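Local coordinates for protein mannan endo-1,4-beta-mannosidase (Mytilus edulis, PDB 2C0H) that hydrolyses the internal 1,4-beta linkages of mannan backbones, an endo-acting mannanase that leaves mannobiose and mannotriose uncut, at residues 227-237 with 273-284. The protein carries 3 engineered substitutions. Numbering follows the deposited sequence.
Sequences NMKADTDAMGF and NESPFKHSFSNF
The carbonyl oxygen of Phe284 accepts two hydrogen bonds, one from Thr232 OG1 at 2.8 Å and one from a water molecule that also takes the N-H of Asp233. Thr232 OG1 in turn accepts from Ala234 N, forming an ST turn, so this hydroxyl ties its own loop and the facing one together. Over one face of the Phe284 ring, Met228 bends at chi2 and chi3 to lay its thioether, SD 4.0 Å from the ring centroid and CE almost on the ring normal, a Met-aromatic contact with a CH-pi component. Asn283 OD1 sits over the opposite face, offset toward the rim, and Met235 SD comes within 3.4 Å of Asn283 OD1. At the other end, Asn227 ND2 donates a nearly straight bond (164°) to Glu274 OE2, 3.0 Å away, meeting it on its anti side but tilted 32° out of the carboxylate plane. With CG anti to the backbone N (chi1 -175°), the Asn227 amide also turns OD1 onto Lys229 N, closing an Asx turn. A leucine here would probably leave Glu274 OE2 without its amide donor and Lys229 N without its side-chain acceptor. Asn227 directly follows Trp226, a probable substrate-binding residue, and Met228 also packs on strands 260-263 and 290-294. The contact thus joins two loops that follow parallel strands 221-225 and 260-263 of the TIM barrel, on the rim that carries the substrate cleft in glycosyl hydrolase family 5.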
ATOM      1  N   ASN A 227     -10.545   5.539   0.496  1.00 14.08           N
ATOM      2  CA  ASN A 227     -11.910   5.412  -0.029  1.00 14.57           C
ATOM      3  C   ASN A 227     -11.909   5.662  -1.532  1.00 14.54           C
ATOM      4  O   ASN A 227     -11.145   6.487  -2.028  1.00 14.63           O
ATOM      5  CB  ASN A 227     -12.855   6.391   0.686  1.00 14.37           C
ATOM      6  CG  ASN A 227     -14.319   6.229   0.284  1.00 15.47           C
ATOM      7  OD1 ASN A 227     -14.776   6.821  -0.684  1.00 15.00           O
ATOM      8  ND2 ASN A 227     -15.074   5.487   1.082  1.00 18.52           N
ATOM      9  N   MET A 228     -12.773   4.956  -2.250  1.00 15.32           N
ATOM     10  CA  MET A 228     -12.879   5.118  -3.695  1.00 15.97           C
ATOM     11  C   MET A 228     -13.188   6.546  -4.168  1.00 16.07           C
ATOM     12  O   MET A 228     -12.878   6.882  -5.315  1.00 16.43           O
ATOM     13  CB  MET A 228     -13.943   4.155  -4.230  1.00 16.62           C
ATOM     14  CG  MET A 228     -14.028   4.027  -5.723  1.00 18.00           C
ATOM     15  SD  MET A 228     -12.534   3.433  -6.537  1.00 24.03           S
ATOM     16  CE  MET A 228     -12.370   1.849  -5.777  1.00 24.59           C
ATOM     17  N   LYS A 229     -13.796   7.385  -3.329  1.00 16.12           N
ATOM     18  CA  LYS A 229     -14.054   8.791  -3.687  1.00 16.76           C
ATOM     19  C   LYS A 229     -12.816   9.589  -4.089  1.00 16.86           C
ATOM     20  O   LYS A 229     -12.955  10.616  -4.746  1.00 17.23           O
ATOM     21  CB  LYS A 229     -14.778   9.526  -2.552  1.00 17.28           C
ATOM     22  CG  LYS A 229     -16.221   9.106  -2.421  1.00 19.35           C
ATOM     23  CD  LYS A 229     -16.923   9.817  -1.295  1.00 19.59           C
ATOM     24  CE  LYS A 229     -18.406   9.470  -1.290  1.00 21.04           C
ATOM     25  NZ  LYS A 229     -19.120  10.114  -0.145  1.00 24.51           N
ATOM     26  N   ALA A 230     -11.636   9.112  -3.711  1.00 16.21           N
ATOM     27  CA  ALA A 230     -10.373   9.756  -4.074  1.00 17.12           C
ATOM     28  C   ALA A 230      -9.591   8.980  -5.154  1.00 17.69           C
ATOM     29  O   ALA A 230      -8.452   9.337  -5.477  1.00 17.87           O
ATOM     30  CB  ALA A 230      -9.530   9.946  -2.828  1.00 17.29           C
ATOM     31  N   ASP A 231     -10.189   7.919  -5.704  1.00 17.91           N
ATOM     32  CA  ASP A 231      -9.454   6.958  -6.554  1.00 17.98           C
ATOM     33  C   ASP A 231     -10.177   6.599  -7.867  1.00 17.79           C
ATOM     34  O   ASP A 231      -9.824   5.609  -8.509  1.00 18.22           O
ATOM     35  CB  ASP A 231      -9.126   5.668  -5.753  1.00 18.41           C
ATOM     36  CG  ASP A 231      -7.788   5.031  -6.154  1.00 20.03           C
ATOM     37  OD1 ASP A 231      -7.628   4.603  -7.319  1.00 23.21           O
ATOM     38  OD2 ASP A 231      -6.883   4.923  -5.294  1.00 21.46           O
ATOM     39  N   THR A 232     -11.153   7.410  -8.279  1.00 17.81           N
ATOM     40  CA  THR A 232     -11.841   7.221  -9.573  1.00 18.31           C
ATOM     41  C   THR A 232     -12.352   8.543 -10.135  1.00 18.53           C
ATOM     42  O   THR A 232     -12.769   9.431  -9.380  1.00 17.95           O
ATOM     43  CB  THR A 232     -13.026   6.204  -9.481  1.00 18.18           C
ATOM     44  OG1 THR A 232     -13.599   6.013 -10.781  1.00 18.26           O
ATOM     45  CG2 THR A 232     -14.120   6.673  -8.538  1.00 18.62           C
ATOM     46  N   ASP A 233     -12.327   8.666 -11.462  1.00 19.23           N
ATOM     47  CA  ASP A 233     -12.918   9.803 -12.146  1.00 20.40           C
ATOM     48  C   ASP A 233     -14.375   9.532 -12.562  1.00 20.64           C
ATOM     49  O   ASP A 233     -15.022  10.400 -13.144  1.00 21.58           O
ATOM     50  CB  ASP A 233     -12.072  10.189 -13.367  1.00 20.69           C
ATOM     51  CG  ASP A 233     -10.713  10.773 -12.985  1.00 22.89           C
ATOM     52  OD1 ASP A 233     -10.634  11.561 -12.014  1.00 25.49           O
ATOM     53  OD2 ASP A 233      -9.717  10.478 -13.686  1.00 27.81           O
ATOM     54  N   ALA A 234     -14.882   8.334 -12.279  1.00 20.59           N
ATOM     55  CA  ALA A 234     -16.291   8.006 -12.506  1.00 21.05           C
ATOM     56  C   ALA A 234     -17.170   8.447 -11.330  1.00 21.28           C
ATOM     57  O   ALA A 234     -16.667   8.871 -10.291  1.00 19.94           O
ATOM     58  CB  ALA A 234     -16.442   6.520 -12.752  1.00 21.38           C
ATOM     59  N   MET A 235     -18.490   8.363 -11.516  1.00 21.97           N
ATOM     60  CA  MET A 235     -19.474   8.588 -10.446  1.00 22.83           C
ATOM     61  C   MET A 235     -19.433   9.983  -9.794  1.00 22.37           C
ATOM     62  O   MET A 235     -19.902  10.162  -8.664  1.00 23.18           O
ATOM     63  CB  MET A 235     -19.320   7.499  -9.366  1.00 22.82           C
ATOM     64  CG  MET A 235     -19.230   6.079  -9.906  1.00 24.31           C
ATOM     65  SD  MET A 235     -19.045   4.842  -8.599  1.00 27.38           S
ATOM     66  CE  MET A 235     -20.683   4.822  -7.892  1.00 28.12           C
ATOM     67  N   GLY A 236     -18.891  10.979 -10.496  1.00 22.03           N
ATOM     68  CA  GLY A 236     -18.798  12.334  -9.954  1.00 21.80           C
ATOM     69  C   GLY A 236     -17.643  12.594  -8.997  1.00 21.61           C
ATOM     70  O   GLY A 236     -17.615  13.626  -8.307  1.00 22.48           O
ATOM     71  N   PHE A 237     -16.679  11.678  -8.957  1.00 20.91           N
ATOM     72  CA  PHE A 237     -15.512  11.811  -8.085  1.00 20.42           C
ATOM     73  C   PHE A 237     -14.281  12.159  -8.912  1.00 20.08           C
ATOM     74  O   PHE A 237     -14.379  12.354 -10.123  1.00 19.67           O
ATOM     75  CB  PHE A 237     -15.293  10.518  -7.297  1.00 20.37           C
ATOM     76  CG  PHE A 237     -16.523  10.024  -6.586  1.00 20.73           C
ATOM     77  CD1 PHE A 237     -17.333  10.899  -5.880  1.00 21.11           C
ATOM     78  CD2 PHE A 237     -16.849   8.678  -6.608  1.00 20.71           C
ATOM     79  CE1 PHE A 237     -18.473  10.445  -5.226  1.00 21.60           C
ATOM     80  CE2 PHE A 237     -17.985   8.217  -5.951  1.00 21.14           C
ATOM     81  CZ  PHE A 237     -18.785   9.100  -5.258  1.00 20.25           C
ATOM     82  N   ASN A 273     -22.312   3.482  -1.851  1.00 20.73           N
ATOM     83  CA  ASN A 273     -22.357   3.198  -3.282  1.00 20.38           C
ATOM     84  C   ASN A 273     -20.988   3.252  -3.954  1.00 20.02           C
ATOM     85  O   ASN A 273     -20.812   2.693  -5.022  1.00 20.77           O
ATOM     86  CB  ASN A 273     -23.303   4.155  -4.010  1.00 21.03           C
ATOM     87  CG  ASN A 273     -23.585   3.716  -5.454  1.00 21.92           C
ATOM     88  OD1 ASN A 273     -23.961   2.567  -5.710  1.00 26.61           O
ATOM     89  ND2 ASN A 273     -23.397   4.629  -6.396  1.00 26.07           N
ATOM     90  N   GLU A 274     -20.021   3.926  -3.337  1.00 19.15           N
ATOM     91  CA  GLU A 274     -18.665   3.978  -3.887  1.00 19.04           C
ATOM     92  C   GLU A 274     -17.831   2.703  -3.676  1.00 18.17           C
ATOM     93  O   GLU A 274     -16.777   2.529  -4.308  1.00 18.21           O
ATOM     94  CB  GLU A 274     -17.914   5.203  -3.329  1.00 19.40           C
ATOM     95  CG  GLU A 274     -17.282   5.033  -1.954  1.00 21.81           C
ATOM     96  CD  GLU A 274     -18.259   5.084  -0.802  1.00 25.13           C
ATOM     97  OE1 GLU A 274     -19.436   5.459  -1.006  1.00 26.54           O
ATOM     98  OE2 GLU A 274     -17.828   4.744   0.324  1.00 27.32           O
ATOM     99  N   SER A 275     -18.265   1.801  -2.795  1.00 16.59           N
ATOM    100  CA  SER A 275     -17.440   0.645  -2.435  1.00 16.16           C
ATOM    101  C   SER A 275     -17.172  -0.339  -3.581  1.00 15.17           C
ATOM    102  O   SER A 275     -18.092  -0.665  -4.325  1.00 14.40           O
ATOM    103  CB  SER A 275     -18.077  -0.151  -1.294  1.00 15.92           C
ATOM    104  OG  SER A 275     -17.344  -1.340  -1.049  1.00 16.01           O
ATOM    105  N   PRO A 276     -15.922  -0.830  -3.705  1.00 15.07           N
ATOM    106  CA  PRO A 276     -15.629  -1.894  -4.668  1.00 14.51           C
ATOM    107  C   PRO A 276     -16.389  -3.190  -4.422  1.00 14.16           C
ATOM    108  O   PRO A 276     -16.439  -4.019  -5.315  1.00 15.73           O
ATOM    109  CB  PRO A 276     -14.120  -2.117  -4.539  1.00 15.56           C
ATOM    110  CG  PRO A 276     -13.696  -1.423  -3.314  1.00 17.26           C
ATOM    111  CD  PRO A 276     -14.707  -0.393  -2.989  1.00 15.07           C
ATOM    112  N   PHE A 277     -16.967  -3.381  -3.241  1.00 13.33           N
ATOM    113  CA  PHE A 277     -17.830  -4.553  -3.042  1.00 13.89           C
ATOM    114  C   PHE A 277     -19.273  -4.381  -3.555  1.00 15.08           C
ATOM    115  O   PHE A 277     -20.076  -5.319  -3.448  1.00 16.28           O
ATOM    116  CB  PHE A 277     -17.813  -4.987  -1.565  1.00 12.99           C
ATOM    117  CG  PHE A 277     -16.498  -5.590  -1.129  1.00 12.22           C
ATOM    118  CD1 PHE A 277     -16.056  -6.817  -1.620  1.00 11.92           C
ATOM    119  CD2 PHE A 277     -15.678  -4.934  -0.219  1.00 14.28           C
ATOM    120  CE1 PHE A 277     -14.835  -7.357  -1.236  1.00 13.18           C
ATOM    121  CE2 PHE A 277     -14.462  -5.486   0.177  1.00 13.05           C
ATOM    122  CZ  PHE A 277     -14.030  -6.689  -0.332  1.00 12.79           C
ATOM    123  N   LYS A 278     -19.604  -3.220  -4.119  1.00 14.82           N
ATOM    124  CA  LYS A 278     -20.935  -2.968  -4.711  1.00 15.81           C
ATOM    125  C   LYS A 278     -20.906  -2.906  -6.241  1.00 15.64           C
ATOM    126  O   LYS A 278     -21.962  -2.748  -6.883  1.00 17.45           O
ATOM    127  CB  LYS A 278     -21.522  -1.663  -4.171  1.00 16.43           C
ATOM    128  CG  LYS A 278     -21.797  -1.651  -2.663  1.00 21.10           C
ATOM    129  CD  LYS A 278     -22.698  -2.801  -2.205  1.00 25.77           C
ATOM    130  CE  LYS A 278     -24.040  -2.818  -2.903  1.00 27.24           C
ATOM    131  NZ  LYS A 278     -24.934  -3.874  -2.320  1.00 28.35           N
ATOM    132  N   HIS A 279     -19.716  -3.045  -6.818  1.00 15.23           N
ATOM    133  CA  HIS A 279     -19.528  -2.908  -8.265  1.00 14.99           C
ATOM    134  C   HIS A 279     -18.404  -3.804  -8.761  1.00 15.06           C
ATOM    135  O   HIS A 279     -17.517  -4.197  -7.996  1.00 14.87           O
ATOM    136  CB  HIS A 279     -19.160  -1.458  -8.623  1.00 15.62           C
ATOM    137  CG  HIS A 279     -20.140  -0.438  -8.146  1.00 17.53           C
ATOM    138  ND1 HIS A 279     -21.300  -0.141  -8.826  1.00 20.00           N
ATOM    139  CD2 HIS A 279     -20.134   0.352  -7.047  1.00 18.26           C
ATOM    140  CE1 HIS A 279     -21.970   0.785  -8.164  1.00 20.85           C
ATOM    141  NE2 HIS A 279     -21.281   1.102  -7.081  1.00 20.58           N
ATOM    142  N   SER A 280     -18.416  -4.080 -10.053  1.00 14.67           N
ATOM    143  CA  SER A 280     -17.281  -4.702 -10.719  1.00 14.96           C
ATOM    144  C   SER A 280     -16.194  -3.657 -10.960  1.00 14.71           C
ATOM    145  O   SER A 280     -16.485  -2.458 -11.030  1.00 14.50           O
ATOM    146  CB  SER A 280     -17.708  -5.350 -12.041  1.00 15.87           C
ATOM    147  OG  SER A 280     -18.552  -6.473 -11.782  1.00 19.95           O
ATOM    148  N   PHE A 281     -14.957  -4.134 -11.061  1.00 14.45           N
ATOM    149  CA  PHE A 281     -13.804  -3.289 -11.326  1.00 14.68           C
ATOM    150  C   PHE A 281     -14.078  -2.336 -12.500  1.00 13.80           C
ATOM    151  O   PHE A 281     -13.698  -1.162 -12.449  1.00 14.01           O
ATOM    152  CB  PHE A 281     -12.589  -4.176 -11.601  1.00 15.13           C
ATOM    153  CG  PHE A 281     -11.398  -3.448 -12.153  1.00 15.49           C
ATOM    154  CD1 PHE A 281     -10.534  -2.780 -11.324  1.00 17.74           C
ATOM    155  CD2 PHE A 281     -11.133  -3.476 -13.514  1.00 16.40           C
ATOM    156  CE1 PHE A 281      -9.405  -2.132 -11.846  1.00 16.43           C
ATOM    157  CE2 PHE A 281     -10.027  -2.832 -14.037  1.00 17.49           C
ATOM    158  CZ  PHE A 281      -9.176  -2.151 -13.202  1.00 16.39           C
ATOM    159  N   SER A 282     -14.715  -2.834 -13.555  1.00 13.85           N
ATOM    160  CA  SER A 282     -14.929  -2.031 -14.774  1.00 15.37           C
ATOM    161  C   SER A 282     -15.803  -0.783 -14.576  1.00 15.34           C
ATOM    162  O   SER A 282     -15.747   0.164 -15.366  1.00 16.04           O
ATOM    163  CB  SER A 282     -15.499  -2.906 -15.884  1.00 15.54           C
ATOM    164  OG  SER A 282     -16.734  -3.475 -15.482  1.00 19.78           O
ATOM    165  N   ASN A 283     -16.614  -0.756 -13.527  1.00 15.73           N
ATOM    166  CA  ASN A 283     -17.416   0.426 -13.186  1.00 15.62           C
ATOM    167  C   ASN A 283     -16.594   1.698 -12.956  1.00 15.25           C
ATOM    168  O   ASN A 283     -17.084   2.805 -13.198  1.00 16.21           O
ATOM    169  CB  ASN A 283     -18.218   0.136 -11.909  1.00 15.87           C
ATOM    170  CG  ASN A 283     -19.020   1.327 -11.418  1.00 17.25           C
ATOM    171  OD1 ASN A 283     -18.676   1.952 -10.405  1.00 23.65           O
ATOM    172  ND2 ASN A 283     -20.106   1.636 -12.105  1.00 17.11           N
ATOM    173  N   PHE A 284     -15.352   1.526 -12.492  1.00 14.88           N
ATOM    174  CA  PHE A 284     -14.522   2.641 -12.019  1.00 15.68           C
ATOM    175  C   PHE A 284     -13.643   3.255 -13.090  1.00 15.96           C
ATOM    176  O   PHE A 284     -12.993   4.264 -12.833  1.00 15.30           O
ATOM    177  CB  PHE A 284     -13.711   2.198 -10.798  1.00 15.26           C
ATOM    178  CG  PHE A 284     -14.567   1.787  -9.649  1.00 15.33           C
ATOM    179  CD1 PHE A 284     -15.290   2.736  -8.954  1.00 15.10           C
ATOM    180  CD2 PHE A 284     -14.669   0.462  -9.276  1.00 14.95           C
ATOM    181  CE1 PHE A 284     -16.107   2.379  -7.900  1.00 15.85           C
ATOM    182  CE2 PHE A 284     -15.479   0.092  -8.218  1.00 15.27           C
ATOM    183  CZ  PHE A 284     -16.195   1.045  -7.529  1.00 14.95           C
TER
HETATM  184  O   HOH W   1     -11.537   6.708 -13.528  1.00 22.62           O